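Local coordinates for twin-arginine translocation pathway signal protein (Burkholderia phytofirmans, PDB 2RJO) that binds beta-D-galactopyranose in the cleft of a periplasmic binding protein fold, and so probably serves as the sugar receptor of an uptake system, at residues F23-G26 / A27-F30; D100-P103 / W104-N107; F184-M187 / Q188-T192; G260-M263 / G264-K268; K293-V296 / Q297-A301. One frame throughout, in Å; residues are numbered along the deposited sequence.

Contact 1: F23-G26 / A27-F30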
loop_
_atom_site.group_PDB
_atom_site.type_symbol
_atom_site.label_atom_id
_atom_site.label_comp_id
_atom_site.label_asym_id
_atom_site.label_seq_id
_atom_site.Cartn_x
_atom_site.Cartn_y
_atom_site.Cartn_z
ATOM N N PHE A 23 -8.547 3.432 -2.024
ATOM C CA PHE A 23 -7.649 4.578 -1.961
ATOM C C PHE A 23 -8.294 5.758 -2.681
ATOM O O PHE A 23 -8.306 6.878 -2.184
ATOM C CB PHE A 23 -6.328 4.225 -2.638
ATOM C CG PHE A 23 -5.271 5.276 -2.497
ATOM C CD1 PHE A 23 -4.713 5.556 -1.254
ATOM C CD2 PHE A 23 -4.803 5.958 -3.611
ATOM C CE1 PHE A 23 -3.697 6.512 -1.119
ATOM C CE2 PHE A 23 -3.780 6.921 -3.490
ATOM C CZ PHE A 23 -3.231 7.189 -2.240
ATOM N N ASN A 24 -8.824 5.478 -3.864
ATOM C CA ASN A 24 -9.481 6.467 -4.693
ATOM C C ASN A 24 -10.772 6.977 -4.039
ATOM O O ASN A 24 -11.094 8.164 -4.119
ATOM C CB ASN A 24 -9.793 5.847 -6.055
ATOM C CG ASN A 24 -10.683 6.726 -6.903
ATOM O OD1 ASN A 24 -11.720 6.278 -7.390
ATOM N ND2 ASN A 24 -10.287 7.985 -7.085
ATOM N N LYS A 25 -11.500 6.064 -3.403
ATOM C CA LYS A 25 -12.753 6.362 -2.715
ATOM C C LYS A 25 -12.508 7.371 -1.610
ATOM O O LYS A 25 -13.273 8.314 -1.437
ATOM C CB LYS A 25 -13.319 5.089 -2.084
ATOM C CG LYS A 25 -14.704 4.675 -2.551
ATOM C CD LYS A 25 -14.698 4.191 -3.988
ATOM C CE LYS A 25 -15.860 3.229 -4.244
ATOM N NZ LYS A 25 -15.727 1.965 -3.429
ATOM N N GLY A 26 -11.444 7.144 -0.844
ATOM C CA GLY A 26 -11.097 8.041 0.247
ATOM C C GLY A 26 -10.761 9.444 -0.220
ATOM O O GLY A 26 -11.193 10.416 0.399
ATOM N N ALA A 27 -9.988 9.560 -1.299
ATOM C CA ALA A 27 -9.612 10.867 -1.837
ATOM C C ALA A 27 -10.876 11.588 -2.289
ATOM O O ALA A 27 -11.097 12.763 -1.994
ATOM C CB ALA A 27 -8.663 10.695 -3.022
ATOM N N GLN A 28 -11.691 10.844 -3.024
ATOM C CA GLN A 28 -12.964 11.296 -3.561
ATOM C C GLN A 28 -13.808 11.831 -2.405
ATOM O O GLN A 28 -14.395 12.906 -2.491
ATOM C CB GLN A 28 -13.652 10.093 -4.204
ATOM C CG GLN A 28 -14.658 10.370 -5.286
ATOM C CD GLN A 28 -15.197 9.072 -5.878
ATOM O OE1 GLN A 28 -15.900 8.313 -5.206
ATOM N NE2 GLN A 28 -14.851 8.801 -7.134
ATOM N N SER A 29 -13.847 11.072 -1.312
ATOM C CA SER A 29 -14.615 11.462 -0.135
ATOM C C SER A 29 -14.067 12.707 0.550
ATOM O O SER A 29 -14.831 13.495 1.107
ATOM C CB SER A 29 -14.677 10.307 0.865
ATOM O OG SER A 29 -15.277 10.714 2.081
ATOM N N PHE A 30 -12.752 12.900 0.521
ATOM C CA PHE A 30 -12.197 14.084 1.149
ATOM C C PHE A 30 -12.480 15.327 0.316
ATOM O O PHE A 30 -12.811 16.377 0.853
ATOM C CB PHE A 30 -10.693 13.965 1.332
ATOM C CG PHE A 30 -10.066 15.236 1.807
ATOM C CD1 PHE A 30 -10.237 15.657 3.123
ATOM C CD2 PHE A 30 -9.390 16.065 0.920
ATOM C CE1 PHE A 30 -9.747 16.890 3.549
ATOM C CE2 PHE A 30 -8.896 17.300 1.334
ATOM C CZ PHE A 30 -9.072 17.717 2.647
HETATM O O HOH W 1 -15.989 8.529 -1.932
#

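Contact 2: D100-P103 / W104-N107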
loop_
_atom_site.group_PDB
_atom_site.type_symbol
_atom_site.label_atom_id
_atom_site.label_comp_id
_atom_site.label_asym_id
_atom_site.label_seq_id
_atom_site.Cartn_x
_atom_site.Cartn_y
_atom_site.Cartn_z
ATOM N N ASP A 100 17.048 8.956 -0.290
ATOM C CA ASP A 100 17.531 10.339 -0.161
ATOM C C ASP A 100 16.493 11.438 -0.325
ATOM O O ASP A 100 16.726 12.569 0.095
ATOM C CB ASP A 100 18.660 10.621 -1.153
ATOM C CG ASP A 100 19.802 9.643 -1.037
ATOM O OD1 ASP A 100 19.940 8.987 0.025
ATOM O OD2 ASP A 100 20.573 9.535 -2.020
ATOM N N LEU A 101 15.364 11.123 -0.944
ATOM C CA LEU A 101 14.326 12.125 -1.146
ATOM C C LEU A 101 13.546 12.388 0.141
ATOM O O LEU A 101 12.776 11.531 0.587
ATOM C CB LEU A 101 13.360 11.670 -2.235
ATOM C CG LEU A 101 12.365 12.729 -2.693
ATOM C CD1 LEU A 101 13.130 13.856 -3.368
ATOM C CD2 LEU A 101 11.361 12.107 -3.669
ATOM N N HIS A 102 13.740 13.573 0.725
ATOM C CA HIS A 102 13.051 13.946 1.964
ATOM C C HIS A 102 12.205 15.203 1.776
ATOM O O HIS A 102 12.631 16.168 1.125
ATOM C CB HIS A 102 14.060 14.213 3.087
ATOM C CG HIS A 102 14.979 13.070 3.368
ATOM N ND1 HIS A 102 14.537 11.866 3.892
ATOM C CD2 HIS A 102 16.312 12.925 3.187
ATOM C CE1 HIS A 102 15.554 11.043 4.014
ATOM N NE2 HIS A 102 16.649 11.658 3.591
ATOM N N PRO A 103 10.988 15.210 2.344
ATOM C CA PRO A 103 10.131 16.391 2.205
ATOM C C PRO A 103 10.756 17.682 2.741
ATOM O O PRO A 103 10.550 18.754 2.171
ATOM C CB PRO A 103 8.853 15.998 2.957
ATOM C CG PRO A 103 9.277 14.870 3.847
ATOM C CD PRO A 103 10.268 14.113 3.008
ATOM N N TRP A 104 11.519 17.581 3.826
ATOM C CA TRP A 104 12.148 18.768 4.408
ATOM C C TRP A 104 13.195 19.414 3.501
ATOM O O TRP A 104 13.653 20.529 3.769
ATOM C CB TRP A 104 12.742 18.443 5.779
ATOM C CG TRP A 104 13.565 17.190 5.835
ATOM C CD1 TRP A 104 14.846 17.031 5.408
ATOM C CD2 TRP A 104 13.164 15.928 6.379
ATOM N NE1 TRP A 104 15.271 15.744 5.647
ATOM C CE2 TRP A 104 14.247 15.043 6.233
ATOM C CE3 TRP A 104 11.976 15.448 6.952
ATOM C CZ2 TRP A 104 14.196 13.718 6.672
ATOM C CZ3 TRP A 104 11.927 14.129 7.384
ATOM C CH2 TRP A 104 13.022 13.278 7.231
ATOM N N ASP A 105 13.573 18.722 2.430
ATOM C CA ASP A 105 14.522 19.286 1.472
ATOM C C ASP A 105 13.730 20.043 0.392
ATOM O O ASP A 105 14.316 20.688 -0.482
ATOM C CB ASP A 105 15.387 18.193 0.819
ATOM C CG ASP A 105 16.407 17.584 1.787
ATOM O OD1 ASP A 105 16.973 18.324 2.621
ATOM O OD2 ASP A 105 16.654 16.364 1.704
ATOM N N TYR A 106 12.403 19.955 0.450
ATOM C CA TYR A 106 11.564 20.664 -0.514
ATOM C C TYR A 106 10.446 21.444 0.183
ATOM O O TYR A 106 9.286 21.353 -0.229
ATOM C CB TYR A 106 10.929 19.702 -1.533
ATOM C CG TYR A 106 11.882 19.040 -2.513
ATOM C CD1 TYR A 106 12.617 17.916 -2.146
ATOM C CD2 TYR A 106 12.012 19.512 -3.813
ATOM C CE1 TYR A 106 13.454 17.270 -3.052
ATOM C CE2 TYR A 106 12.853 18.872 -4.738
ATOM C CZ TYR A 106 13.568 17.748 -4.346
ATOM O OH TYR A 106 14.371 17.074 -5.245
ATOM N N ASN A 107 10.778 22.198 1.234
ATOM C CA ASN A 107 9.761 22.989 1.944
ATOM C C ASN A 107 9.236 24.120 1.052
ATOM O O ASN A 107 10.013 24.800 0.377
ATOM C CB ASN A 107 10.330 23.604 3.228
ATOM C CG ASN A 107 10.723 22.560 4.264
ATOM O OD1 ASN A 107 10.216 21.438 4.258
ATOM N ND2 ASN A 107 11.623 22.934 5.173
HETATM O O HOH W 2 15.839 15.121 -0.510
#

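Contact 3: F184-M187 / Q188-T192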
loop_
_atom_site.group_PDB
_atom_site.type_symbol
_atom_site.label_atom_id
_atom_site.label_comp_id
_atom_site.label_asym_id
_atom_site.label_seq_id
_atom_site.Cartn_x
_atom_site.Cartn_y
_atom_site.Cartn_z
ATOM N N PHE A 184 -1.663 -15.849 -10.389
ATOM C CA PHE A 184 -2.404 -17.054 -10.726
ATOM C C PHE A 184 -1.523 -18.083 -11.444
ATOM O O PHE A 184 -1.252 -19.152 -10.888
ATOM C CB PHE A 184 -3.620 -16.676 -11.581
ATOM C CG PHE A 184 -4.557 -17.814 -11.868
ATOM C CD1 PHE A 184 -5.530 -18.185 -10.935
ATOM C CD2 PHE A 184 -4.498 -18.491 -13.086
ATOM C CE1 PHE A 184 -6.436 -19.206 -11.211
ATOM C CE2 PHE A 184 -5.399 -19.520 -13.376
ATOM C CZ PHE A 184 -6.372 -19.882 -12.437
ATOM N N PRO A 185 -1.049 -17.779 -12.672
ATOM C CA PRO A 185 -0.207 -18.757 -13.373
ATOM C C PRO A 185 1.077 -19.149 -12.653
ATOM O O PRO A 185 1.638 -20.210 -12.919
ATOM C CB PRO A 185 0.059 -18.088 -14.723
ATOM C CG PRO A 185 -0.005 -16.641 -14.410
ATOM C CD PRO A 185 -1.201 -16.557 -13.479
ATOM N N ILE A 186 1.553 -18.303 -11.747
ATOM C CA ILE A 186 2.768 -18.629 -11.007
ATOM C C ILE A 186 2.441 -19.678 -9.931
ATOM O O ILE A 186 3.247 -20.572 -9.662
ATOM C CB ILE A 186 3.378 -17.373 -10.342
ATOM C CG1 ILE A 186 3.931 -16.427 -11.414
ATOM C CG2 ILE A 186 4.487 -17.770 -9.392
ATOM C CD1 ILE A 186 4.549 -15.145 -10.853
HETATM N N MSE A 187 1.260 -19.565 -9.324
HETATM C CA MSE A 187 0.829 -20.510 -8.300
HETATM C C MSE A 187 0.635 -21.876 -8.941
HETATM O O MSE A 187 0.971 -22.904 -8.356
HETATM C CB MSE A 187 -0.497 -20.065 -7.674
HETATM C CG MSE A 187 -0.423 -19.716 -6.188
HETATM SE SE MSE A 187 0.001 -21.079 -5.086
HETATM C CE MSE A 187 1.276 -20.468 -4.283
ATOM N N GLN A 188 0.081 -21.873 -10.150
ATOM C CA GLN A 188 -0.167 -23.107 -10.884
ATOM C C GLN A 188 1.125 -23.853 -11.145
ATOM O O GLN A 188 1.223 -25.045 -10.855
ATOM C CB GLN A 188 -0.844 -22.812 -12.223
ATOM C CG GLN A 188 -2.226 -22.248 -12.091
ATOM C CD GLN A 188 -2.917 -22.134 -13.423
ATOM O OE1 GLN A 188 -2.465 -21.402 -14.322
ATOM N NE2 GLN A 188 -4.028 -22.856 -13.570
ATOM N N ALA A 189 2.108 -23.151 -11.702
ATOM C CA ALA A 189 3.401 -23.750 -12.011
ATOM C C ALA A 189 4.086 -24.271 -10.749
ATOM O O ALA A 189 4.802 -25.272 -10.803
ATOM C CB ALA A 189 4.299 -22.742 -12.712
ATOM N N TRP A 190 3.883 -23.592 -9.621
ATOM C CA TRP A 190 4.481 -24.032 -8.359
ATOM C C TRP A 190 3.858 -25.330 -7.861
ATOM O O TRP A 190 4.540 -26.165 -7.269
ATOM C CB TRP A 190 4.300 -22.992 -7.255
ATOM C CG TRP A 190 5.319 -21.893 -7.227
ATOM C CD1 TRP A 190 6.596 -21.936 -7.705
ATOM C CD2 TRP A 190 5.160 -20.609 -6.617
ATOM N NE1 TRP A 190 7.242 -20.757 -7.431
ATOM C CE2 TRP A 190 6.384 -19.924 -6.760
ATOM C CE3 TRP A 190 4.099 -19.971 -5.957
ATOM C CZ2 TRP A 190 6.577 -18.626 -6.265
ATOM C CZ3 TRP A 190 4.295 -18.678 -5.464
ATOM C CH2 TRP A 190 5.521 -18.026 -5.623
HETATM N N MSE A 191 2.553 -25.481 -8.064
HETATM C CA MSE A 191 1.864 -26.689 -7.622
HETATM C C MSE A 191 2.254 -27.881 -8.475
HETATM O O MSE A 191 2.274 -29.012 -8.007
HETATM C CB MSE A 191 0.357 -26.484 -7.673
HETATM C CG MSE A 191 -0.169 -25.711 -6.495
HETATM SE SE MSE A 191 -1.891 -25.313 -6.716
HETATM C CE MSE A 191 -1.707 -23.536 -7.100
ATOM N N THR A 192 2.561 -27.616 -9.737
ATOM C CA THR A 192 2.968 -28.667 -10.648
ATOM C C THR A 192 4.407 -29.054 -10.325
ATOM O O THR A 192 4.771 -30.224 -10.394
ATOM C CB THR A 192 2.893 -28.191 -12.115
ATOM O OG1 THR A 192 1.528 -28.220 -12.561
ATOM C CG2 THR A 192 3.749 -29.082 -13.009
#

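Contact 4: G260-M263 / G264-K268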
loop_
_atom_site.group_PDB
_atom_site.type_symbol
_atom_site.label_atom_id
_atom_site.label_comp_id
_atom_site.label_asym_id
_atom_site.label_seq_id
_atom_site.Cartn_x
_atom_site.Cartn_y
_atom_site.Cartn_z
ATOM N N GLY A 260 -3.872 12.058 2.832
ATOM C CA GLY A 260 -2.773 12.587 2.039
ATOM C C GLY A 260 -3.114 13.963 1.492
ATOM O O GLY A 260 -2.317 14.900 1.603
ATOM N N LEU A 261 -4.308 14.080 0.910
ATOM C CA LEU A 261 -4.789 15.343 0.355
ATOM C C LEU A 261 -5.086 16.364 1.458
ATOM O O LEU A 261 -4.862 17.552 1.282
ATOM C CB LEU A 261 -6.064 15.115 -0.453
ATOM C CG LEU A 261 -6.016 14.294 -1.740
ATOM C CD1 LEU A 261 -7.431 14.160 -2.272
ATOM C CD2 LEU A 261 -5.117 14.965 -2.771
ATOM N N SER A 262 -5.607 15.891 2.585
ATOM C CA SER A 262 -5.919 16.775 3.695
ATOM C C SER A 262 -4.645 17.498 4.156
ATOM O O SER A 262 -4.641 18.720 4.304
ATOM C CB SER A 262 -6.529 15.968 4.841
ATOM O OG SER A 262 -6.923 16.806 5.906
HETATM N N MSE A 263 -3.571 16.742 4.376
HETATM C CA MSE A 263 -2.290 17.318 4.793
HETATM C C MSE A 263 -1.864 18.368 3.773
HETATM O O MSE A 263 -1.515 19.502 4.119
HETATM C CB MSE A 263 -1.195 16.247 4.846
HETATM C CG MSE A 263 -1.255 15.313 6.032
HETATM SE SE MSE A 263 -0.062 13.971 5.889
HETATM C CE MSE A 263 -1.088 12.620 6.220
ATOM N N GLY A 264 -1.894 17.963 2.508
ATOM C CA GLY A 264 -1.505 18.852 1.437
ATOM C C GLY A 264 -2.325 20.123 1.362
ATOM O O GLY A 264 -1.765 21.199 1.174
ATOM N N LEU A 265 -3.643 20.007 1.510
ATOM C CA LEU A 265 -4.517 21.167 1.434
ATOM C C LEU A 265 -4.303 22.124 2.601
ATOM O O LEU A 265 -4.316 23.344 2.416
ATOM C CB LEU A 265 -5.990 20.729 1.359
ATOM C CG LEU A 265 -7.061 21.827 1.176
ATOM C CD1 LEU A 265 -6.734 22.696 -0.044
ATOM C CD2 LEU A 265 -8.443 21.188 1.025
ATOM N N GLN A 266 -4.094 21.576 3.798
ATOM C CA GLN A 266 -3.866 22.397 4.970
ATOM C C GLN A 266 -2.512 23.081 4.897
ATOM O O GLN A 266 -2.308 24.129 5.502
ATOM C CB GLN A 266 -3.967 21.564 6.245
ATOM C CG GLN A 266 -5.386 21.151 6.564
ATOM C CD GLN A 266 -5.573 20.711 7.998
ATOM O OE1 GLN A 266 -5.042 21.325 8.921
ATOM N NE2 GLN A 266 -6.351 19.652 8.195
ATOM N N ALA A 267 -1.577 22.488 4.167
ATOM C CA ALA A 267 -0.264 23.102 4.027
ATOM C C ALA A 267 -0.430 24.293 3.091
ATOM O O ALA A 267 0.060 25.378 3.375
ATOM C CB ALA A 267 0.731 22.108 3.445
ATOM N N LYS A 268 -1.150 24.084 1.990
ATOM C CA LYS A 268 -1.392 25.137 1.004
ATOM C C LYS A 268 -2.150 26.309 1.606
ATOM O O LYS A 268 -1.907 27.460 1.249
ATOM C CB LYS A 268 -2.181 24.591 -0.194
ATOM C CG LYS A 268 -2.463 25.638 -1.263
ATOM C CD LYS A 268 -3.308 25.077 -2.400
ATOM C CE LYS A 268 -3.673 26.163 -3.409
ATOM N NZ LYS A 268 -2.491 26.828 -4.025
#

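Contact 5: K293-V296 / Q297-A301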
loop_
_atom_site.group_PDB
_atom_site.type_symbol
_atom_site.label_atom_id
_atom_site.label_comp_id
_atom_site.label_asym_id
_atom_site.label_seq_id
_atom_site.Cartn_x
_atom_site.Cartn_y
_atom_site.Cartn_z
ATOM N N LYS A 293 -9.007 -14.033 11.643
ATOM C CA LYS A 293 -10.401 -14.358 11.922
ATOM C C LYS A 293 -10.897 -13.872 13.275
ATOM O O LYS A 293 -12.092 -13.627 13.443
ATOM C CB LYS A 293 -10.677 -15.871 11.799
ATOM C CG LYS A 293 -11.293 -16.253 10.442
ATOM C CD LYS A 293 -12.001 -17.627 10.428
ATOM C CE LYS A 293 -11.023 -18.789 10.352
ATOM N NZ LYS A 293 -11.713 -20.129 10.316
ATOM N N THR A 294 -9.994 -13.711 14.236
ATOM C CA THR A 294 -10.422 -13.274 15.558
ATOM C C THR A 294 -10.912 -11.830 15.598
ATOM O O THR A 294 -11.785 -11.493 16.396
ATOM C CB THR A 294 -9.311 -13.484 16.599
ATOM O OG1 THR A 294 -8.213 -12.614 16.324
ATOM C CG2 THR A 294 -8.834 -14.931 16.556
ATOM N N ASN A 295 -10.386 -10.978 14.725
ATOM C CA ASN A 295 -10.846 -9.594 14.707
ATOM C C ASN A 295 -11.366 -9.193 13.335
ATOM O O ASN A 295 -11.662 -8.026 13.103
ATOM C CB ASN A 295 -9.713 -8.652 15.107
ATOM C CG ASN A 295 -8.661 -8.523 14.027
ATOM O OD1 ASN A 295 -8.337 -9.499 13.358
ATOM N ND2 ASN A 295 -8.117 -7.319 13.856
ATOM N N VAL A 296 -11.497 -10.152 12.424
ATOM C CA VAL A 296 -11.948 -9.811 11.081
ATOM C C VAL A 296 -13.301 -9.109 11.031
ATOM O O VAL A 296 -13.488 -8.175 10.264
ATOM C CB VAL A 296 -12.001 -11.045 10.162
ATOM C CG1 VAL A 296 -13.050 -12.036 10.655
ATOM C CG2 VAL A 296 -12.296 -10.602 8.738
ATOM N N GLN A 297 -14.245 -9.552 11.845
ATOM C CA GLN A 297 -15.558 -8.936 11.834
ATOM C C GLN A 297 -15.489 -7.437 12.140
ATOM O O GLN A 297 -16.231 -6.650 11.553
ATOM C CB GLN A 297 -16.481 -9.650 12.821
ATOM C CG GLN A 297 -17.919 -9.159 12.799
ATOM C CD GLN A 297 -18.139 -7.947 13.685
ATOM O OE1 GLN A 297 -17.867 -7.991 14.891
ATOM N NE2 GLN A 297 -18.642 -6.855 13.096
ATOM N N ASP A 298 -14.598 -7.041 13.045
ATOM C CA ASP A 298 -14.457 -5.628 13.386
ATOM C C ASP A 298 -13.873 -4.813 12.245
ATOM O O ASP A 298 -14.286 -3.674 12.013
ATOM C CB ASP A 298 -13.581 -5.446 14.621
ATOM C CG ASP A 298 -14.276 -5.876 15.875
ATOM O OD1 ASP A 298 -15.427 -5.447 16.081
ATOM O OD2 ASP A 298 -13.675 -6.633 16.656
ATOM N N VAL A 299 -12.908 -5.387 11.533
ATOM C CA VAL A 299 -12.306 -4.665 10.423
ATOM C C VAL A 299 -13.322 -4.523 9.298
ATOM O O VAL A 299 -13.404 -3.471 8.669
ATOM C CB VAL A 299 -11.048 -5.374 9.905
ATOM C CG1 VAL A 299 -10.467 -4.597 8.731
ATOM C CG2 VAL A 299 -10.029 -5.488 11.023
ATOM N N ILE A 300 -14.106 -5.571 9.051
ATOM C CA ILE A 300 -15.114 -5.511 7.997
ATOM C C ILE A 300 -16.116 -4.384 8.265
ATOM O O ILE A 300 -16.418 -3.597 7.371
ATOM C CB ILE A 300 -15.879 -6.858 7.859
ATOM C CG1 ILE A 300 -14.967 -7.910 7.225
ATOM C CG2 ILE A 300 -17.137 -6.672 7.009
ATOM C CD1 ILE A 300 -15.611 -9.276 7.073
ATOM N N ALA A 301 -16.621 -4.316 9.496
ATOM C CA ALA A 301 -17.582 -3.293 9.902
ATOM C C ALA A 301 -17.016 -1.881 9.755
ATOM O O ALA A 301 -17.754 -0.919 9.513
ATOM C CB ALA A 301 -17.996 -3.528 11.333
HETATM O O HOH W 3 -14.306 -11.550 13.998
#

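Contact 1: F23-G26 / A27-F30
Four i to i+4 backbone bonds join Phe23-Gly26 to Ala27-Phe30 within one helix, from Ala27 N to Phe23 O (3.3 Å) through to Phe30 N to Gly26 O (2.9 Å). The tight part is this backbone and the face turned to the protein interior. Gly26 brings no side chain to it, Ala27 a single methyl, and Phe23 and Phe30, two turns apart, both reach inward. Phe23 packs on Cys10 and Phe12, while Phe30 meets Trp310 edge-to-face. Helix 18-34 is the crossover of the beta-alpha-beta unit formed with the parallel strands 7-12 and 38-42, as expected in a Rossmann-like lobe of a periplasmic binding protein. At the margin of the buried face, Asn24 keeps its OD1 4.0 Å from NE2 of Gln28, the amide planes 74° apart, and turns ND2 to a weak bond with Tyr38 OH. The solvent side, with Lys25 and Gln28, is slacker. The chain of Gln28 leaves with CG opposite the backbone N (chi1 -155°) and stays extended, which carries OE1 to water 1. That water gives one hydrogen to OE1 of Gln28 at 3.3 Å and the other to Lys25 O at 2.8 Å, an oxygen that also accepts from Ser29 N at 2.8 Å.

Contact 2: D100-P103 / W104-N107
This is a turn contact in the loop between strands 90-94 and 110-115, built on a short 3-10 turn and on the ring of Trp104 folded back against His102. The CB of His102 sits over one face of the indole, 3.4 Å from the centroid of its five-membered ring, in a CH-pi contact. Beyond it the imidazole runs nearly parallel to the six-membered ring, planes 10° apart, but slid so far that the two hardly overlap. Trp104 reaches this place because its CG stands between the backbone N and the carbonyl carbon (chi1 47°), which folds the indole back along the chain. The backbone supplies the frame: Asp105 N donates to His102 O at 3.0 Å and Tyr106 N to Pro103 O at 2.8 Å, both i to i+3 bonds of the 3-10 kind, each donor standing well above the carbonyl plane. In the fold, the loop joins two neighbouring parallel strands of the mixed sheet; Leu101 and Tyr106 pack on helix 74-87, and CD1 of Leu101 touches CE1 of Tyr106 at 3.4 Å, the two side chains crossing at about a right angle. ND1 of His102 is bonded to Glu283, and Lys279 makes a cation-pi contact with Trp104. On the polar side, water 2 ties the ends of the turn: it donates to Asp100 O and, at 2.7 Å, to Asp105 OD2, and accepts from His102 N at 2.9 Å. The same OD2 lies at the edge of the imidazole, 3.8 Å from CD2 of His102.

Contact 3: F184-M187 / Q188-T192
Ile186 and Trp190 form the apolar centre, one turn apart on helix 180-194, which packs beside the parallel sheet of one alpha/beta lobe of the binding protein. CG2 of Ile186, set opposite its backbone N, stands over a face of the indole, 3.7 Å from the centroid of the six-membered ring and only 5° off its normal, a well-centred CH-pi contact. Met187, modelled as selenomethionine, approaches the same indole at its edge: its chain bends at chi2 and chi3 and brings CE to 3.3 Å from CE3 of Trp190. On the other flank SE of Met187 lies 3.6 Å from CE of Met191, also selenomethionine. These groups face strands 137-143 and 198-203 and helix 206-218, with Met187 on Val140 and Val201 and Met191 on Ala215. The indole is also held by its N-H, NE1 donating to Asp172 OD2. Backbone bonds run beneath, Trp190 N to Ile186 O at 3.1 Å and Ala189 N to Pro185 O at 3.2 Å; Pro185 has no N-H to give to the preceding turn, and the helix is kinked there. At the polar edge, the amide of Gln188 leans on the ring of Phe184, the two planes 45° apart, with CD of Gln188 3.6 Å from CE2 of Phe184 and OE1 3.6 Å from CA of Pro185.

Contact 4: G260-M263 / G264-K268
Leu261 O accepts from Leu265 N at 2.8 Å, the shortest of four i to i+4 bonds that join Gly260-Met263 to Gly264-Lys268 in helix 253-268. Its neighbours are Gln266 N to Ser262 O at 3.0 Å, Ala267 N to Met263 O at 3.0 Å and the longer Gly264 N to Gly260 O at 3.2 Å. Gly260 O has a second donor in Thr92 OG1. Side chains touch sparingly across the turn. OG of Ser262 lies opposite its backbone N (chi1 -176°) and comes 3.7 Å from NE2 of Gln266, but its hydrogen bond is with Trp310 O, so this buried hydroxyl ties the helix to a loop. Gln266 rests instead on the backbone, its CG 3.4 Å from Ser262 O, and CB of Leu265 rides as close to Leu261 O. Around the helix the side chains diverge: Leu261, Ser262 and Leu265 meet Phe30 of helix 18-34, whereas selenomethionine Met263 and Ala267 turn to strand 110-115, and Leu261 also reaches Asn68. Glycines at 260 and 264, one turn apart, add no side chain to this buried stretch. A helix lying on a beta-sheet beside a neighbouring helix belongs to the layered alpha/beta architecture of periplasmic binding protein lobes.

Contact 5: K293-V296 / Q297-A301
With CG2 of Val296 opposite its backbone N and CG1 between N and the carbonyl carbon (chi1 65°), the valine presents CG2 along the helix to Ile300. The isoleucine answers with an extended chain, chi2 179°, that lies beside Val296 and points the same way, so that its CD1 meets CG2 of Val296 at 3.9 Å. CG1 of Ile300 also rests against Val296 O at 3.4 Å. Beneath these side chains Ile300 N donates to Val296 O at 2.9 Å in a nearly straight bond, the first sound i to i+4 bond of the contact. The arrangement is the opening turn of helix 296-302, which follows strand 283-291, and Asn295 occupies its N-cap position. Its side chain makes no capping bond; OD1 turns back to accept from Thr292 N, and ND2 donates to Phe290 O, so the amide is held to the end of the preceding strand. The carbonyl of Asn295 does the work at the helix start, taking weak bonds from both Asp298 N (3.1 Å) and Val299 N (3.3 Å). CG2 of Val299 crosses above the asparagine amide, 3.9 Å from ND2 of Asn295. Val296, Val299 and Ile300 pack on Ile240 and Leu237 of helix 234-241, which forms the apolar side. On the outer side, Gln297 N, one of the amides at the helix start, gives its hydrogen to water 3 at 2.9 Å, and that water donates in turn to Lys293 O at 3.1 Å.

In the fold
Contacts 1 and 4 are the only two that touch: Phe30 CZ lies 3.5 Å from Ser262 CA, and Ala27 CB 3.8 Å from Leu261 CD1, so helices 18-34 and 253-268 pack directly. Contact 2 belongs to the same sheet system, its centre about 16 Å from that of contact 4, with nearest atoms about 9 Å apart. Contact 3 lies in the other lobe, about 44 Å from contact 4 between centres, on the opposite side of the chain's centre. Contact 5 falls between, about 22 Å from contact 1 and 30 Å from contact 3, centre to centre. Contact 1 is near the galactose, the side chain of Phe23 about 9 Å from the bound sugar.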